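Long-range contact in chemosensory protein (Mamestra brassicae, PDB 1N8V), which probably carries long-chain fatty alcohols and similar hydrophobic chemical signals, here binding bromo-dodecanol in its internal pocket: residues Lys44-Gly54 against Lys87-Arg95. Sequence-based numbering, arbitrary orientation.
Sequences KEHLQDAIENG and KYDPTGNWR. With BDD (bromo-dodecanol), chain E; BDD (bromo-dodecanol), chain D.
With CG anti to its backbone N (chi1 -178°), Leu47 reaches Tyr88, whose ring is turned anti to its own carbonyl carbon (chi1 -76°). CD2 of Leu47 sits over the middle of the Tyr88 ring, a CH-pi contact 3.5 Å from the centroid, while Tyr88 OH is hydrogen-bonded to Val30 O. Gln48 NE2 hydrogen-bonds to Tyr88 O (3.0 Å) and also to Glu52 OE2, and its OE1 shares a water with Lys87 O. In this all-helical fold of insect chemosensory proteins, the contact sets helix 38-53 against the end of helix 78-88 and the type I turn Asp89-Gly92, with Ile51, Asp89 and Trp94 lining the bromo-dodecanol pocket. The Asp89 carboxylate takes the amides just beyond the turn, OD1 from Asn93 N and OD2 from Trp94 N; Asp89 OD2 also accepts a hydrogen bond from O1 of the chain E bromo-dodecanol at 2.8 Å. Trp94 NE1 meets Ile51 O in the indole plane, on a carbonyl lone pair, at 2.8 Å and nearly straight, and Trp94 CZ2 lies 3.5 Å from Gly54 CA. Were Trp94 replaced by an alanine, Ile51 O would probably lose this donor and O1 of the chain D bromo-dodecanol the indole face it lies against. Ile51 CD1 touches the bromo-dodecanols of chains D and E.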
loop_
_atom_site.group_PDB
_atom_site.type_symbol
_atom_site.label_atom_id
_atom_site.label_comp_id
_atom_site.label_asym_id
_atom_site.label_seq_id
_atom_site.Cartn_x
_atom_site.Cartn_y
_atom_site.Cartn_z
ATOM N N LYS A 44 -2.575 7.050 3.529
ATOM C CA LYS A 44 -1.546 7.336 4.519
ATOM C C LYS A 44 -2.097 7.330 5.950
ATOM O O LYS A 44 -1.453 6.794 6.879
ATOM C CB LYS A 44 -0.898 8.697 4.206
ATOM C CG LYS A 44 0.163 9.128 5.170
ATOM C CD LYS A 44 0.651 10.536 4.907
ATOM C CE LYS A 44 -0.456 11.573 5.007
ATOM N NZ LYS A 44 -0.034 12.965 4.648
ATOM N N GLU A 45 -3.298 7.871 6.107
ATOM C CA GLU A 45 -3.938 8.006 7.407
ATOM C C GLU A 45 -4.511 6.721 7.985
ATOM O O GLU A 45 -4.867 6.678 9.167
ATOM C CB GLU A 45 -5.013 9.080 7.344
ATOM C CG GLU A 45 -4.408 10.459 7.117
ATOM C CD GLU A 45 -5.401 11.566 6.850
ATOM O OE1 GLU A 45 -6.580 11.283 6.550
ATOM O OE2 GLU A 45 -4.962 12.734 6.901
ATOM N N HIS A 46 -4.607 5.675 7.180
ATOM C CA HIS A 46 -5.129 4.391 7.650
ATOM C C HIS A 46 -4.152 3.245 7.561
ATOM O O HIS A 46 -4.433 2.160 8.089
ATOM C CB HIS A 46 -6.456 4.073 6.925
ATOM C CG HIS A 46 -7.513 5.069 7.244
ATOM N ND1 HIS A 46 -7.611 6.275 6.587
ATOM C CD2 HIS A 46 -8.420 5.111 8.242
ATOM C CE1 HIS A 46 -8.573 6.996 7.136
ATOM N NE2 HIS A 46 -9.090 6.309 8.136
ATOM N N LEU A 47 -2.993 3.426 6.940
ATOM C CA LEU A 47 -2.063 2.325 6.743
ATOM C C LEU A 47 -1.507 1.738 8.044
ATOM O O LEU A 47 -1.464 0.503 8.219
ATOM C CB LEU A 47 -0.898 2.763 5.817
ATOM C CG LEU A 47 0.154 1.709 5.464
ATOM C CD1 LEU A 47 -0.476 0.435 4.929
ATOM C CD2 LEU A 47 1.135 2.264 4.466
ATOM N N GLN A 48 -1.098 2.591 8.978
ATOM C CA GLN A 48 -0.556 2.082 10.238
ATOM C C GLN A 48 -1.594 1.217 10.966
ATOM O O GLN A 48 -1.280 0.104 11.461
ATOM C CB GLN A 48 -0.107 3.207 11.160
ATOM C CG GLN A 48 0.761 2.734 12.295
ATOM C CD GLN A 48 2.029 2.111 11.792
ATOM O OE1 GLN A 48 2.854 2.802 11.183
ATOM N NE2 GLN A 48 2.196 0.823 12.023
ATOM N N ASP A 49 -2.819 1.723 11.051
ATOM C CA ASP A 49 -3.908 1.003 11.703
ATOM C C ASP A 49 -4.102 -0.360 11.046
ATOM O O ASP A 49 -4.274 -1.384 11.723
ATOM C CB ASP A 49 -5.214 1.810 11.649
ATOM C CG ASP A 49 -6.362 1.112 12.331
ATOM O OD1 ASP A 49 -6.419 1.078 13.578
ATOM O OD2 ASP A 49 -7.254 0.564 11.658
ATOM N N ALA A 50 -4.100 -0.417 9.723
ATOM C CA ALA A 50 -4.336 -1.671 9.016
ATOM C C ALA A 50 -3.231 -2.681 9.305
ATOM O O ALA A 50 -3.481 -3.893 9.350
ATOM C CB ALA A 50 -4.461 -1.424 7.544
ATOM N N ILE A 51 -2.012 -2.200 9.495
ATOM C CA ILE A 51 -0.879 -3.071 9.855
ATOM C C ILE A 51 -1.057 -3.638 11.251
ATOM O O ILE A 51 -0.742 -4.826 11.517
ATOM C CB ILE A 51 0.449 -2.264 9.778
ATOM C CG1 ILE A 51 0.743 -1.916 8.333
ATOM C CG2 ILE A 51 1.638 -3.033 10.415
ATOM C CD1 ILE A 51 0.912 -3.050 7.486
ATOM N N GLU A 52 -1.543 -2.820 12.154
ATOM C CA GLU A 52 -1.703 -3.250 13.542
ATOM C C GLU A 52 -2.832 -4.260 13.739
ATOM O O GLU A 52 -2.795 -5.012 14.729
ATOM C CB GLU A 52 -1.917 -2.078 14.477
ATOM C CG GLU A 52 -0.792 -1.047 14.432
ATOM C CD GLU A 52 0.577 -1.593 14.777
ATOM O OE1 GLU A 52 0.680 -2.434 15.693
ATOM O OE2 GLU A 52 1.567 -1.177 14.143
ATOM N N ASN A 53 -3.821 -4.322 12.836
ATOM C CA ASN A 53 -4.966 -5.243 12.977
ATOM C C ASN A 53 -5.250 -6.155 11.788
ATOM O O ASN A 53 -6.322 -6.760 11.687
ATOM C CB ASN A 53 -6.225 -4.520 13.398
ATOM C CG ASN A 53 -6.653 -3.496 12.403
ATOM O OD1 ASN A 53 -6.496 -3.669 11.208
ATOM N ND2 ASN A 53 -7.218 -2.413 12.911
ATOM N N GLY A 54 -4.283 -6.312 10.905
ATOM C CA GLY A 54 -4.421 -7.201 9.768
ATOM C C GLY A 54 -5.595 -6.942 8.851
ATOM O O GLY A 54 -6.275 -7.856 8.375
ATOM N N LYS A 87 9.225 1.416 7.284
ATOM C CA LYS A 87 8.603 2.545 7.954
ATOM C C LYS A 87 7.327 2.148 8.694
ATOM O O LYS A 87 7.123 2.508 9.861
ATOM C CB LYS A 87 8.300 3.671 6.946
ATOM C CG LYS A 87 7.501 4.843 7.554
ATOM C CD LYS A 87 7.386 6.002 6.578
ATOM C CE LYS A 87 6.379 7.046 7.054
ATOM N NZ LYS A 87 6.868 7.798 8.234
ATOM N N TYR A 88 6.438 1.441 7.999
ATOM C CA TYR A 88 5.118 1.111 8.561
ATOM C C TYR A 88 5.041 -0.210 9.336
ATOM O O TYR A 88 4.117 -0.411 10.112
ATOM C CB TYR A 88 4.069 1.130 7.433
ATOM C CG TYR A 88 3.690 2.551 7.035
ATOM C CD1 TYR A 88 2.704 3.232 7.718
ATOM C CD2 TYR A 88 4.325 3.203 5.989
ATOM C CE1 TYR A 88 2.362 4.528 7.380
ATOM C CE2 TYR A 88 4.002 4.490 5.643
ATOM C CZ TYR A 88 3.004 5.150 6.335
ATOM O OH TYR A 88 2.635 6.451 6.006
ATOM N N ASP A 89 5.990 -1.111 9.121
ATOM C CA ASP A 89 5.989 -2.410 9.816
ATOM C C ASP A 89 7.395 -2.695 10.347
ATOM O O ASP A 89 7.991 -3.701 9.995
ATOM C CB ASP A 89 5.521 -3.484 8.832
ATOM C CG ASP A 89 5.188 -4.813 9.472
ATOM O OD1 ASP A 89 5.127 -4.937 10.732
ATOM O OD2 ASP A 89 4.982 -5.814 8.731
ATOM N N PRO A 90 7.914 -1.823 11.217
ATOM C CA PRO A 90 9.303 -1.937 11.682
ATOM C C PRO A 90 9.599 -3.212 12.452
ATOM O O PRO A 90 10.773 -3.601 12.485
ATOM C CB PRO A 90 9.468 -0.692 12.582
ATOM C CG PRO A 90 8.116 -0.390 13.016
ATOM C CD PRO A 90 7.264 -0.629 11.788
ATOM N N THR A 91 8.610 -3.856 13.055
ATOM C CA THR A 91 8.894 -5.114 13.751
ATOM C C THR A 91 8.669 -6.314 12.828
ATOM O O THR A 91 8.796 -7.475 13.267
ATOM C CB THR A 91 8.050 -5.284 15.036
ATOM O OG1 THR A 91 6.673 -5.427 14.707
ATOM C CG2 THR A 91 8.165 -4.059 15.948
ATOM N N GLY A 92 8.282 -6.068 11.577
ATOM C CA GLY A 92 8.100 -7.135 10.614
ATOM C C GLY A 92 6.983 -8.133 10.832
ATOM O O GLY A 92 7.165 -9.320 10.574
ATOM N N ASN A 93 5.813 -7.658 11.239
ATOM C CA ASN A 93 4.664 -8.534 11.440
ATOM C C ASN A 93 4.330 -9.284 10.148
ATOM O O ASN A 93 3.974 -10.470 10.177
ATOM C CB ASN A 93 3.408 -7.733 11.872
ATOM C CG ASN A 93 3.543 -7.100 13.265
ATOM O OD1 ASN A 93 3.795 -7.781 14.225
ATOM N ND2 ASN A 93 3.380 -5.783 13.350
ATOM N N TRP A 94 4.368 -8.580 9.016
ATOM C CA TRP A 94 3.851 -9.114 7.768
ATOM C C TRP A 94 4.857 -9.302 6.639
ATOM O O TRP A 94 4.507 -9.816 5.583
ATOM C CB TRP A 94 2.733 -8.187 7.250
ATOM C CG TRP A 94 1.663 -7.874 8.277
ATOM C CD1 TRP A 94 1.503 -6.697 8.970
ATOM C CD2 TRP A 94 0.625 -8.747 8.729
ATOM N NE1 TRP A 94 0.445 -6.799 9.838
ATOM C CE2 TRP A 94 -0.106 -8.051 9.714
ATOM C CE3 TRP A 94 0.246 -10.053 8.413
ATOM C CZ2 TRP A 94 -1.219 -8.610 10.349
ATOM C CZ3 TRP A 94 -0.845 -10.609 9.069
ATOM C CH2 TRP A 94 -1.550 -9.883 10.018
ATOM N N ARG A 95 6.084 -8.833 6.824
ATOM C CA ARG A 95 7.047 -8.832 5.716
ATOM C C ARG A 95 7.288 -10.203 5.113
ATOM O O ARG A 95 7.129 -10.390 3.892
ATOM C CB ARG A 95 8.354 -8.183 6.147
ATOM C CG ARG A 95 9.350 -8.065 5.019
ATOM C CD ARG A 95 10.627 -7.330 5.351
ATOM N NE ARG A 95 11.619 -7.474 4.283
ATOM C CZ ARG A 95 12.842 -6.974 4.352
ATOM N NH1 ARG A 95 13.196 -6.242 5.389
ATOM N NH2 ARG A 95 13.700 -7.199 3.373
HETATM O O1 BDD E . 5.028 -5.389 5.996
HETATM C C1 BDD E . 3.801 -4.859 5.493
HETATM C C2 BDD E . 4.045 -3.532 4.763
HETATM C C3 BDD E . 2.780 -3.106 4.022
HETATM C C4 BDD E . 2.961 -1.844 3.175
HETATM C C5 BDD E . 2.137 -1.942 1.885
HETATM C C6 BDD E . 1.229 -0.747 1.652
HETATM C C7 BDD E . 0.422 -0.878 0.356
HETATM C C8 BDD E . -1.056 -0.650 0.579
HETATM C C9 BDD E . -1.812 -0.451 -0.728
HETATM C C10 BDD E . -3.307 -0.226 -0.487
HETATM C C11 BDD E . -4.226 -0.652 -1.636
HETATM C C12 BDD E . -5.693 -0.984 -1.213
HETATM BR BR BDD E . -6.651 -0.485 -2.413
HETATM O O1 BDD D . -2.177 -7.355 6.550
HETATM C C1 BDD D . -1.663 -6.029 6.588
HETATM C C2 BDD D . -2.346 -5.219 5.488
HETATM C C3 BDD D . -1.361 -4.302 4.763
HETATM C C4 BDD D . -2.052 -3.409 3.739
HETATM C C5 BDD D . -3.154 -2.548 4.340
HETATM C C6 BDD D . -3.873 -1.675 3.319
HETATM C C7 BDD D . -4.768 -0.640 4.006
HETATM C C8 BDD D . -5.735 0.044 3.046
HETATM C C9 BDD D . -6.381 1.288 3.651
HETATM C C10 BDD D . -7.470 1.865 2.736
HETATM C C11 BDD D . -7.977 3.252 3.133
HETATM C C12 BDD D . -8.743 3.984 1.992
HETATM BR BR BDD D . -7.859 4.881 0.932
HETATM O O HOH W 1 5.369 2.652 12.066
HETATM O O HOH W 2 2.511 -4.364 15.753
#